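Local coordinates for kelch-like protein 7 (Homo sapiens, PDB 3II7) that acts as the substrate-specific adapter of a CUL3-RBX1 E3 ubiquitin ligase and is represented here by its kelch-repeat domain, at residues K10-F18 / S25-D33; K242-L253 / A283-V293. All blocks are in the same frame, centred on the assembly; numbering follows the deposited sequence.

Interaction 1 of 2, residues K10-F18 / S25-D33; sequences KHDYRIALF and SCRYFNPKD. With EDO (1,2-ethanediol), chain B; EDO (1,2-ethanediol), chain E.
Arg14 of strand 13-18 runs past Tyr28 and Asn30 of the segment 25-33, and its side chain illustrates how one long polar residue can meet an aromatic ring near its root and an amide at its tip. Arg14 CB lies 3.5 Å from Tyr28 CD1, oblique to the ring, and CG keeps near the same carbon as the chain crosses the phenol at roughly a right angle. A bend at chi2 (-71°) then turns the chain obliquely across Asn30, bringing Arg14 CD to 3.6 Å from Asn30 CB. The guanidinium finishes stacked on the amide, the two planes 16° apart, with Asn30 ND2 over its centre and 3.3 Å from Arg14 CZ. At the guanidinium edge, Arg14 NH1 makes a 2.7 Å salt bridge to Asp12 OD1, which it meets from above the carboxylate plane, and a longer bond to Tyr13 O. The amide is itself anchored: Asn30 OD1 accepts from Lys32 N in an Asx turn, and a water links it to Tyr13 O. Beside this, Ile15 with Phe29 and Leu17 with Arg27 form the hydrogen-bonded pairs of the hairpin that begins the first kelch repeat, while Ile15 CD1 lies 4.0 Å from Phe29 CD2, at the ring edge. Since the stack uses a face and the oxygens an edge, Arg14 can serve both without competition, and Asp12 probably offsets much of its charge.

Interaction 2 of 2, residues K242-L253 / A283-V293; sequences KCAAVGSIVYVL and AFPVTSCLICV. With EDO (1,2-ethanediol), chain N; EDO (1,2-ethanediol), chain I; EDO (1,2-ethanediol), chain F.
Leu253, near the end of strand 249-254, offers its carbonyl to the start of the opposing segment: Phe284 N donates to Leu253 O at 2.8 Å, nearly in line with the C=O bond, and Ala283 CB rests beside the same oxygen. The Phe284 ring leads away from here and packs on Leu17. A type I turn from Val286 to Cys289 follows, and it meets the side chain of Lys242, modelled in two conformers. In the one described here the chain, bent at chi2 and chi4, brings Lys242 CE to 3.1 Å from Cys289 O and close to Thr287 O, with CG beside Cys289 SG, while a water accepts from Lys242 NZ and donates to Thr287 O. Ethanediol molecules, probably from the crystallisation liquor, occupy polar sites along this turn. Ile291 then points across to strand 242-246. With CG1 anti to the backbone N (chi1 -175°) and chi2 also extended, Ile291 CD1 reaches the facing backbone, 3.8 Å from Cys243 N, and touches Ala244 CB and Leu253 CD1, both at 4.2 Å, crossing the leucine side chain at about a right angle. Replacing Ile291 with an alanine would remove CD1, and is likely to leave Ala244 CB and Leu253 CD1 without this apolar partner and open a gap between the two strands. At Val293, CG2 lies 3.6 Å from Ala244 CB, and Ala245 O is at a like distance. Strands 242-246 and 290-293 run almost parallel, 5° apart, but their axes are 6.9 Å from each other and side chains bridge them instead of backbone bonds. Such face-to-face packing of the innermost strands of neighbouring blades is typical of the kelch beta-propeller.

Strand 290-295 connects the two contacts. Interaction 1 forms the hairpin of strands 13-18 and 26-30, and the C-terminal strand of interaction 2 completes that same sheet: Phe18 N meets Leu290 O, and Ala16 N meets Cys292 O, each at 2.8 Å in a probable hydrogen bond. One blade is thus built from both chain ends, the ring closure well known from kelch propellers, and interaction 2 seats it against the blade before it. The two centres are about 9 Å apart. Ile15 packs on Ile291 and Leu253, so the apolar interior runs on from interaction 1 to interaction 2. Phe18 O also lies 3.4 Å from Cys289 CB.

Interaction 1 of 2, residues K10-F18 / S25-D33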
loop_
_atom_site.group_PDB
_atom_site.type_symbol
_atom_site.label_atom_id
_atom_site.label_comp_id
_atom_site.label_asym_id
_atom_site.label_seq_id
_atom_site.Cartn_x
_atom_site.Cartn_y
_atom_site.Cartn_z
ATOM N N LYS A 10 -21.472 10.073 11.089
ATOM C CA LYS A 10 -20.041 10.384 11.374
ATOM C C LYS A 10 -19.136 9.899 10.217
ATOM O O LYS A 10 -19.088 10.546 9.160
ATOM C CB LYS A 10 -19.620 9.770 12.721
ATOM N N HIS A 11 -18.446 8.763 10.408
ATOM C CA HIS A 11 -17.500 8.239 9.407
ATOM C C HIS A 11 -18.234 7.613 8.223
ATOM O O HIS A 11 -19.363 7.122 8.361
ATOM C CB HIS A 11 -16.555 7.204 10.032
ATOM C CG HIS A 11 -15.657 7.767 11.094
ATOM N ND1 HIS A 11 -14.355 8.147 10.844
ATOM C CD2 HIS A 11 -15.877 8.019 12.408
ATOM C CE1 HIS A 11 -13.811 8.605 11.957
ATOM N NE2 HIS A 11 -14.714 8.539 12.921
ATOM N N ASP A 12 -17.589 7.632 7.063
ATOM C CA ASP A 12 -18.188 7.137 5.842
ATOM C C ASP A 12 -17.078 6.659 4.911
ATOM O O ASP A 12 -16.597 7.426 4.066
ATOM C CB ASP A 12 -19.003 8.246 5.168
ATOM C CG ASP A 12 -19.998 7.717 4.146
ATOM O OD1 ASP A 12 -19.975 6.501 3.853
ATOM O OD2 ASP A 12 -20.808 8.518 3.636
ATOM N N TYR A 13 -16.701 5.394 5.064
ATOM C CA TYR A 13 -15.499 4.868 4.426
ATOM C C TYR A 13 -15.747 4.392 3.002
ATOM O O TYR A 13 -16.816 3.866 2.662
ATOM C CB TYR A 13 -14.911 3.707 5.229
ATOM C CG TYR A 13 -14.463 4.080 6.608
ATOM C CD1 TYR A 13 -15.117 3.594 7.738
ATOM C CD2 TYR A 13 -13.383 4.948 6.791
ATOM C CE1 TYR A 13 -14.692 3.955 9.019
ATOM C CE2 TYR A 13 -12.956 5.309 8.055
ATOM C CZ TYR A 13 -13.609 4.812 9.161
ATOM O OH TYR A 13 -13.175 5.186 10.412
ATOM N N ARG A 14 -14.739 4.594 2.178
ATOM C CA ARG A 14 -14.676 4.050 0.816
ATOM C C ARG A 14 -13.274 3.572 0.630
ATOM O O ARG A 14 -12.347 4.044 1.323
ATOM C CB ARG A 14 -14.944 5.114 -0.250
ATOM C CG ARG A 14 -16.324 5.752 -0.253
ATOM C CD ARG A 14 -17.421 4.823 -0.729
ATOM N NE ARG A 14 -18.666 5.576 -0.913
ATOM C CZ ARG A 14 -19.441 6.026 0.084
ATOM N NH1 ARG A 14 -19.127 5.803 1.360
ATOM N NH2 ARG A 14 -20.537 6.711 -0.198
ATOM N N ILE A 15 -13.099 2.649 -0.310
ATOM C CA ILE A 15 -11.783 2.254 -0.779
ATOM C C ILE A 15 -11.602 2.875 -2.166
ATOM O O ILE A 15 -12.403 2.625 -3.076
ATOM C CB ILE A 15 -11.624 0.736 -0.809
ATOM C CG1 ILE A 15 -11.906 0.149 0.579
ATOM C CG2 ILE A 15 -10.189 0.386 -1.304
ATOM C CD1 ILE A 15 -11.964 -1.374 0.674
ATOM N N ALA A 16 -10.600 3.724 -2.303
ATOM C CA ALA A 16 -10.370 4.478 -3.545
ATOM C C ALA A 16 -9.257 3.831 -4.331
ATOM O O ALA A 16 -8.198 3.514 -3.790
ATOM C CB ALA A 16 -10.016 5.896 -3.230
ATOM N N LEU A 17 -9.511 3.635 -5.624
ATOM C CA LEU A 17 -8.538 3.021 -6.536
ATOM C C LEU A 17 -8.207 4.023 -7.627
ATOM O O LEU A 17 -9.119 4.619 -8.221
ATOM C CB LEU A 17 -9.095 1.741 -7.131
ATOM C CG LEU A 17 -9.157 0.534 -6.170
ATOM C CD1 LEU A 17 -10.198 0.723 -5.107
ATOM C CD2 LEU A 17 -9.418 -0.748 -6.951
ATOM N N PHE A 18 -6.913 4.227 -7.873
ATOM C CA PHE A 18 -6.464 5.205 -8.872
ATOM C C PHE A 18 -5.642 4.570 -9.940
ATOM O O PHE A 18 -4.601 3.959 -9.646
ATOM C CB PHE A 18 -5.681 6.327 -8.225
ATOM C CG PHE A 18 -6.489 7.137 -7.219
ATOM C CD1 PHE A 18 -6.535 6.751 -5.865
ATOM C CD2 PHE A 18 -7.221 8.243 -7.627
ATOM C CE1 PHE A 18 -7.270 7.467 -4.950
ATOM C CE2 PHE A 18 -7.960 8.974 -6.716
ATOM C CZ PHE A 18 -7.984 8.585 -5.358
ATOM N N SER A 25 -11.141 4.552 -14.821
ATOM C CA SER A 25 -9.829 4.104 -14.351
ATOM C C SER A 25 -9.506 4.581 -12.927
ATOM O O SER A 25 -8.521 4.130 -12.335
ATOM C CB SER A 25 -8.732 4.526 -15.313
ATOM O OG SER A 25 -8.500 5.911 -15.240
ATOM N N CYS A 26 -10.339 5.474 -12.372
ATOM C CA CYS A 26 -10.281 5.788 -10.923
ATOM C C CYS A 26 -11.688 5.659 -10.367
ATOM O O CYS A 26 -12.625 6.177 -10.964
ATOM C CB CYS A 26 -9.746 7.190 -10.652
ATOM S SG CYS A 26 -8.108 7.531 -11.234
ATOM N N ARG A 27 -11.838 4.903 -9.271
ATOM C CA ARG A 27 -13.157 4.593 -8.729
ATOM C C ARG A 27 -13.117 4.375 -7.222
ATOM O O ARG A 27 -12.079 3.963 -6.665
ATOM C CB ARG A 27 -13.734 3.328 -9.396
ATOM C CG ARG A 27 -13.754 3.309 -10.922
ATOM C CD ARG A 27 -14.616 2.172 -11.460
ATOM N NE ARG A 27 -15.971 2.611 -11.787
ATOM C CZ ARG A 27 -16.963 1.820 -12.200
ATOM N NH1 ARG A 27 -16.769 0.505 -12.329
ATOM N NH2 ARG A 27 -18.162 2.348 -12.484
ATOM N N TYR A 28 -14.253 4.661 -6.571
ATOM C CA TYR A 28 -14.472 4.251 -5.201
ATOM C C TYR A 28 -15.190 2.934 -5.214
ATOM O O TYR A 28 -16.174 2.756 -5.964
ATOM C CB TYR A 28 -15.407 5.212 -4.473
ATOM C CG TYR A 28 -14.871 6.551 -4.096
ATOM C CD1 TYR A 28 -13.809 6.679 -3.220
ATOM C CD2 TYR A 28 -15.458 7.709 -4.578
ATOM C CE1 TYR A 28 -13.342 7.904 -2.853
ATOM C CE2 TYR A 28 -14.998 8.945 -4.194
ATOM C CZ TYR A 28 -13.933 9.030 -3.341
ATOM O OH TYR A 28 -13.441 10.255 -2.932
ATOM N N PHE A 29 -14.742 2.032 -4.362
ATOM C CA PHE A 29 -15.511 0.881 -3.932
ATOM C C PHE A 29 -16.166 1.177 -2.574
ATOM O O PHE A 29 -15.485 1.571 -1.609
ATOM C CB PHE A 29 -14.607 -0.334 -3.788
ATOM C CG PHE A 29 -15.290 -1.546 -3.213
ATOM C CD1 PHE A 29 -16.176 -2.286 -3.984
ATOM C CD2 PHE A 29 -15.033 -1.965 -1.895
ATOM C CE1 PHE A 29 -16.787 -3.415 -3.471
ATOM C CE2 PHE A 29 -15.668 -3.078 -1.381
ATOM C CZ PHE A 29 -16.544 -3.801 -2.182
ATOM N N ASN A 30 -17.465 0.922 -2.470
ATOM C CA ASN A 30 -18.179 1.127 -1.205
ATOM C C ASN A 30 -18.515 -0.228 -0.573
ATOM O O ASN A 30 -19.362 -0.960 -1.094
ATOM C CB ASN A 30 -19.433 1.912 -1.450
ATOM C CG ASN A 30 -20.177 2.277 -0.142
ATOM O OD1 ASN A 30 -19.897 1.742 0.927
ATOM N ND2 ASN A 30 -21.101 3.214 -0.245
ATOM N N PRO A 31 -17.806 -0.595 0.524
ATOM C CA PRO A 31 -18.033 -1.908 1.128
ATOM C C PRO A 31 -19.465 -2.122 1.640
ATOM O O PRO A 31 -19.884 -3.252 1.785
ATOM C CB PRO A 31 -17.082 -1.924 2.322
ATOM C CG PRO A 31 -16.187 -0.806 2.159
ATOM C CD PRO A 31 -16.787 0.181 1.243
ATOM N N LYS A 32 -20.186 -1.037 1.951
ATOM C CA LYS A 32 -21.528 -1.155 2.476
ATOM C C LYS A 32 -22.523 -1.678 1.437
ATOM O O LYS A 32 -23.396 -2.476 1.766
ATOM C CB LYS A 32 -21.985 0.162 3.108
ATOM C CG LYS A 32 -21.432 0.275 4.529
ATOM C CD LYS A 32 -21.992 1.418 5.281
ATOM C CE LYS A 32 -21.434 1.457 6.704
ATOM N NZ LYS A 32 -21.811 0.244 7.491
ATOM N N ASP A 33 -22.374 -1.265 0.186
ATOM C CA ASP A 33 -23.349 -1.661 -0.844
ATOM C C ASP A 33 -22.730 -2.364 -2.061
ATOM O O ASP A 33 -23.440 -2.684 -3.018
ATOM C CB ASP A 33 -24.219 -0.454 -1.259
ATOM C CG ASP A 33 -23.442 0.638 -2.004
ATOM O OD1 ASP A 33 -22.242 0.494 -2.233
ATOM O OD2 ASP A 33 -24.059 1.686 -2.339
HETATM C C1 EDO B . -10.656 8.386 -14.085
HETATM O O1 EDO B . -11.895 7.749 -13.686
HETATM C C2 EDO B . -10.821 9.158 -15.387
HETATM O O2 EDO B . -11.365 10.470 -15.198
HETATM C C1 EDO E . -14.699 -2.493 -11.285
HETATM O O1 EDO E . -14.486 -1.207 -11.917
HETATM C C2 EDO E . -14.954 -3.551 -12.338
HETATM O O2 EDO E . -16.039 -3.108 -13.177
HETATM O O HOH W 1 -19.148 2.852 3.358
#

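Interaction 2 of 2, residues K242-L253 / A283-V293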
loop_
_atom_site.group_PDB
_atom_site.type_symbol
_atom_site.label_atom_id
_atom_site.label_comp_id
_atom_site.label_asym_id
_atom_site.label_seq_id
_atom_site.Cartn_x
_atom_site.Cartn_y
_atom_site.Cartn_z
ATOM N N LYS A 242 -3.926 -5.864 -4.427
ATOM C CA LYS A 242 -4.316 -4.509 -4.031
ATOM C C LYS A 242 -5.429 -4.694 -3.029
ATOM O O LYS A 242 -6.516 -5.167 -3.381
ATOM C CB LYS A 242 -4.775 -3.700 -5.227
ATOM C CG LYS A 242 -3.692 -3.508 -6.277
ATOM C CD LYS A 242 -2.549 -2.667 -5.757
ATOM C CE LYS A 242 -1.407 -2.611 -6.757
ATOM N NZ LYS A 242 -0.580 -3.876 -6.823
ATOM N N CYS A 243 -5.131 -4.357 -1.766
ATOM C CA CYS A 243 -5.874 -4.760 -0.572
ATOM C C CYS A 243 -6.176 -3.553 0.314
ATOM O O CYS A 243 -5.284 -2.692 0.459
ATOM C CB CYS A 243 -4.962 -5.677 0.284
ATOM S SG CYS A 243 -4.531 -7.278 -0.406
ATOM N N ALA A 244 -7.308 -3.566 1.001
ATOM C CA ALA A 244 -7.597 -2.581 2.031
ATOM C C ALA A 244 -8.600 -3.141 3.017
ATOM O O ALA A 244 -9.458 -3.922 2.640
ATOM C CB ALA A 244 -8.158 -1.263 1.399
ATOM N N ALA A 245 -8.513 -2.705 4.269
ATOM C CA ALA A 245 -9.428 -3.148 5.290
ATOM C C ALA A 245 -10.365 -2.036 5.715
ATOM O O ALA A 245 -9.946 -0.858 5.866
ATOM C CB ALA A 245 -8.650 -3.677 6.521
ATOM N N VAL A 246 -11.651 -2.396 5.872
ATOM C CA VAL A 246 -12.648 -1.513 6.449
ATOM C C VAL A 246 -13.357 -2.329 7.522
ATOM O O VAL A 246 -13.914 -3.416 7.235
ATOM C CB VAL A 246 -13.655 -1.003 5.442
ATOM C CG1 VAL A 246 -14.745 -0.140 6.143
ATOM C CG2 VAL A 246 -12.970 -0.181 4.355
ATOM N N GLY A 247 -13.319 -1.833 8.739
ATOM C CA GLY A 247 -13.864 -2.572 9.854
ATOM C C GLY A 247 -13.087 -3.867 10.025
ATOM O O GLY A 247 -11.819 -3.870 10.027
ATOM N N SER A 248 -13.832 -4.965 10.161
ATOM C CA SER A 248 -13.213 -6.254 10.408
ATOM C C SER A 248 -12.953 -7.031 9.102
ATOM O O SER A 248 -12.467 -8.153 9.141
ATOM C CB SER A 248 -14.066 -7.086 11.339
ATOM O OG SER A 248 -15.358 -7.271 10.814
ATOM N N ILE A 249 -13.277 -6.440 7.949
ATOM C CA ILE A 249 -13.142 -7.140 6.659
ATOM C C ILE A 249 -11.967 -6.617 5.838
ATOM O O ILE A 249 -11.782 -5.386 5.709
ATOM C CB ILE A 249 -14.414 -7.026 5.781
ATOM C CG1 ILE A 249 -15.644 -7.389 6.581
ATOM C CG2 ILE A 249 -14.281 -7.883 4.496
ATOM C CD1 ILE A 249 -15.656 -8.842 7.147
ATOM N N VAL A 250 -11.175 -7.542 5.296
ATOM C CA VAL A 250 -10.114 -7.197 4.348
ATOM C C VAL A 250 -10.605 -7.488 2.939
ATOM O O VAL A 250 -11.073 -8.592 2.658
ATOM C CB VAL A 250 -8.819 -7.977 4.586
ATOM C CG1 VAL A 250 -7.746 -7.550 3.531
ATOM C CG2 VAL A 250 -8.319 -7.749 6.049
ATOM N N TYR A 251 -10.497 -6.484 2.065
ATOM C CA TYR A 251 -10.974 -6.573 0.678
ATOM C C TYR A 251 -9.788 -6.614 -0.252
ATOM O O TYR A 251 -8.925 -5.745 -0.172
ATOM C CB TYR A 251 -11.867 -5.359 0.318
ATOM C CG TYR A 251 -13.083 -5.243 1.177
ATOM C CD1 TYR A 251 -14.289 -5.821 0.803
ATOM C CD2 TYR A 251 -13.026 -4.583 2.395
ATOM C CE1 TYR A 251 -15.428 -5.736 1.628
ATOM C CE2 TYR A 251 -14.152 -4.484 3.215
ATOM C CZ TYR A 251 -15.339 -5.068 2.837
ATOM O OH TYR A 251 -16.437 -4.996 3.666
ATOM N N VAL A 252 -9.734 -7.626 -1.111
ATOM C CA VAL A 252 -8.744 -7.687 -2.213
ATOM C C VAL A 252 -9.533 -7.315 -3.470
ATOM O O VAL A 252 -10.413 -8.071 -3.937
ATOM C CB VAL A 252 -8.102 -9.045 -2.363
ATOM C CG1 VAL A 252 -7.047 -9.030 -3.476
ATOM C CG2 VAL A 252 -7.466 -9.508 -1.005
ATOM N N LEU A 253 -9.227 -6.133 -4.001
ATOM C CA LEU A 253 -10.042 -5.521 -5.020
ATOM C C LEU A 253 -9.407 -5.594 -6.403
ATOM O O LEU A 253 -10.064 -5.307 -7.388
ATOM C CB LEU A 253 -10.342 -4.063 -4.667
ATOM C CG LEU A 253 -11.159 -3.817 -3.420
ATOM C CD1 LEU A 253 -11.384 -2.307 -3.246
ATOM C CD2 LEU A 253 -12.487 -4.564 -3.472
ATOM N N ALA A 283 -13.595 -7.517 -9.857
ATOM C CA ALA A 283 -12.389 -6.844 -9.401
ATOM C C ALA A 283 -12.030 -5.741 -10.386
ATOM O O ALA A 283 -12.470 -5.747 -11.579
ATOM C CB ALA A 283 -11.241 -7.855 -9.235
ATOM N N PHE A 284 -11.236 -4.790 -9.902
ATOM C CA PHE A 284 -10.803 -3.643 -10.670
ATOM C C PHE A 284 -9.850 -4.153 -11.766
ATOM O O PHE A 284 -8.975 -4.984 -11.495
ATOM C CB PHE A 284 -10.084 -2.639 -9.758
ATOM C CG PHE A 284 -10.042 -1.258 -10.309
ATOM C CD1 PHE A 284 -11.212 -0.574 -10.499
ATOM C CD2 PHE A 284 -8.846 -0.631 -10.599
ATOM C CE1 PHE A 284 -11.215 0.688 -11.011
ATOM C CE2 PHE A 284 -8.846 0.654 -11.103
ATOM C CZ PHE A 284 -10.034 1.309 -11.304
ATOM N N PRO A 285 -10.026 -3.676 -13.013
ATOM C CA PRO A 285 -9.235 -4.260 -14.112
ATOM C C PRO A 285 -7.820 -3.686 -14.256
ATOM O O PRO A 285 -6.999 -4.256 -14.978
ATOM C CB PRO A 285 -10.063 -3.929 -15.333
ATOM C CG PRO A 285 -10.792 -2.656 -14.957
ATOM C CD PRO A 285 -11.149 -2.856 -13.528
ATOM N N VAL A 286 -7.553 -2.576 -13.581
ATOM C CA VAL A 286 -6.222 -1.966 -13.561
ATOM C C VAL A 286 -5.446 -2.511 -12.371
ATOM O O VAL A 286 -5.573 -2.026 -11.231
ATOM C CB VAL A 286 -6.296 -0.429 -13.499
ATOM C CG1 VAL A 286 -4.873 0.173 -13.595
ATOM C CG2 VAL A 286 -7.194 0.093 -14.606
ATOM N N THR A 287 -4.642 -3.546 -12.644
ATOM C CA THR A 287 -3.987 -4.302 -11.582
ATOM C C THR A 287 -2.857 -3.529 -10.926
ATOM O O THR A 287 -2.490 -3.814 -9.800
ATOM C CB THR A 287 -3.480 -5.697 -12.102
ATOM O OG1 THR A 287 -2.485 -5.515 -13.097
ATOM C CG2 THR A 287 -4.650 -6.527 -12.689
ATOM N N SER A 288 -2.302 -2.543 -11.627
ATOM C CA SER A 288 -1.244 -1.709 -11.057
ATOM C C SER A 288 -1.755 -0.391 -10.457
ATOM O O SER A 288 -1.020 0.582 -10.365
ATOM C CB SER A 288 -0.207 -1.428 -12.123
ATOM O OG SER A 288 -0.794 -0.743 -13.209
ATOM N N CYS A 289 -3.006 -0.372 -10.042
ATOM C CA CYS A 289 -3.606 0.805 -9.482
ATOM C C CYS A 289 -3.022 1.107 -8.108
ATOM O O CYS A 289 -2.398 0.261 -7.468
ATOM C CB CYS A 289 -5.118 0.601 -9.335
ATOM S SG CYS A 289 -5.598 -0.740 -8.242
ATOM N N LEU A 290 -3.220 2.342 -7.682
ATOM C CA LEU A 290 -3.008 2.759 -6.313
ATOM C C LEU A 290 -4.305 2.559 -5.542
ATOM O O LEU A 290 -5.411 2.689 -6.102
ATOM C CB LEU A 290 -2.554 4.227 -6.289
ATOM C CG LEU A 290 -1.305 4.500 -7.110
ATOM C CD1 LEU A 290 -1.057 6.003 -7.129
ATOM C CD2 LEU A 290 -0.141 3.735 -6.497
ATOM N N ILE A 291 -4.173 2.193 -4.273
ATOM C CA ILE A 291 -5.344 1.913 -3.429
ATOM C C ILE A 291 -5.154 2.494 -2.023
ATOM O O ILE A 291 -4.039 2.448 -1.452
ATOM C CB ILE A 291 -5.579 0.364 -3.350
ATOM C CG1 ILE A 291 -6.888 0.060 -2.576
ATOM C CG2 ILE A 291 -4.340 -0.363 -2.790
ATOM C CD1 ILE A 291 -7.340 -1.432 -2.683
ATOM N N CYS A 292 -6.226 3.065 -1.465
ATOM C CA CYS A 292 -6.204 3.527 -0.092
ATOM C C CYS A 292 -7.624 3.614 0.439
ATOM O O CYS A 292 -8.594 3.630 -0.335
ATOM C CB CYS A 292 -5.482 4.882 0.055
ATOM S SG CYS A 292 -6.279 6.247 -0.751
ATOM N N VAL A 293 -7.746 3.631 1.755
ATOM C CA VAL A 293 -9.031 3.827 2.398
ATOM C C VAL A 293 -9.231 5.320 2.620
ATOM O O VAL A 293 -8.316 6.013 3.133
ATOM C CB VAL A 293 -9.121 3.087 3.737
ATOM C CG1 VAL A 293 -10.483 3.392 4.457
ATOM C CG2 VAL A 293 -8.906 1.618 3.508
HETATM C C1 EDO N . -2.746 -3.799 -16.329
HETATM O O1 EDO N . -3.718 -4.426 -15.499
HETATM C C2 EDO N . -2.736 -2.331 -16.013
HETATM O O2 EDO N . -2.339 -2.182 -14.652
HETATM C C1 EDO I . 1.154 -5.053 -12.054
HETATM O O1 EDO I . -0.057 -5.092 -12.810
HETATM C C2 EDO I . 0.952 -5.764 -10.729
HETATM O O2 EDO I . 0.000 -5.076 -9.855
HETATM C C1 EDO F . -5.817 -0.627 7.402
HETATM O O1 EDO F . -4.364 -0.519 7.298
HETATM C C2 EDO F . -6.509 -0.067 6.157
HETATM O O2 EDO F . -6.351 -0.907 4.996
HETATM O O HOH W 2 -2.289 -5.997 -8.039
#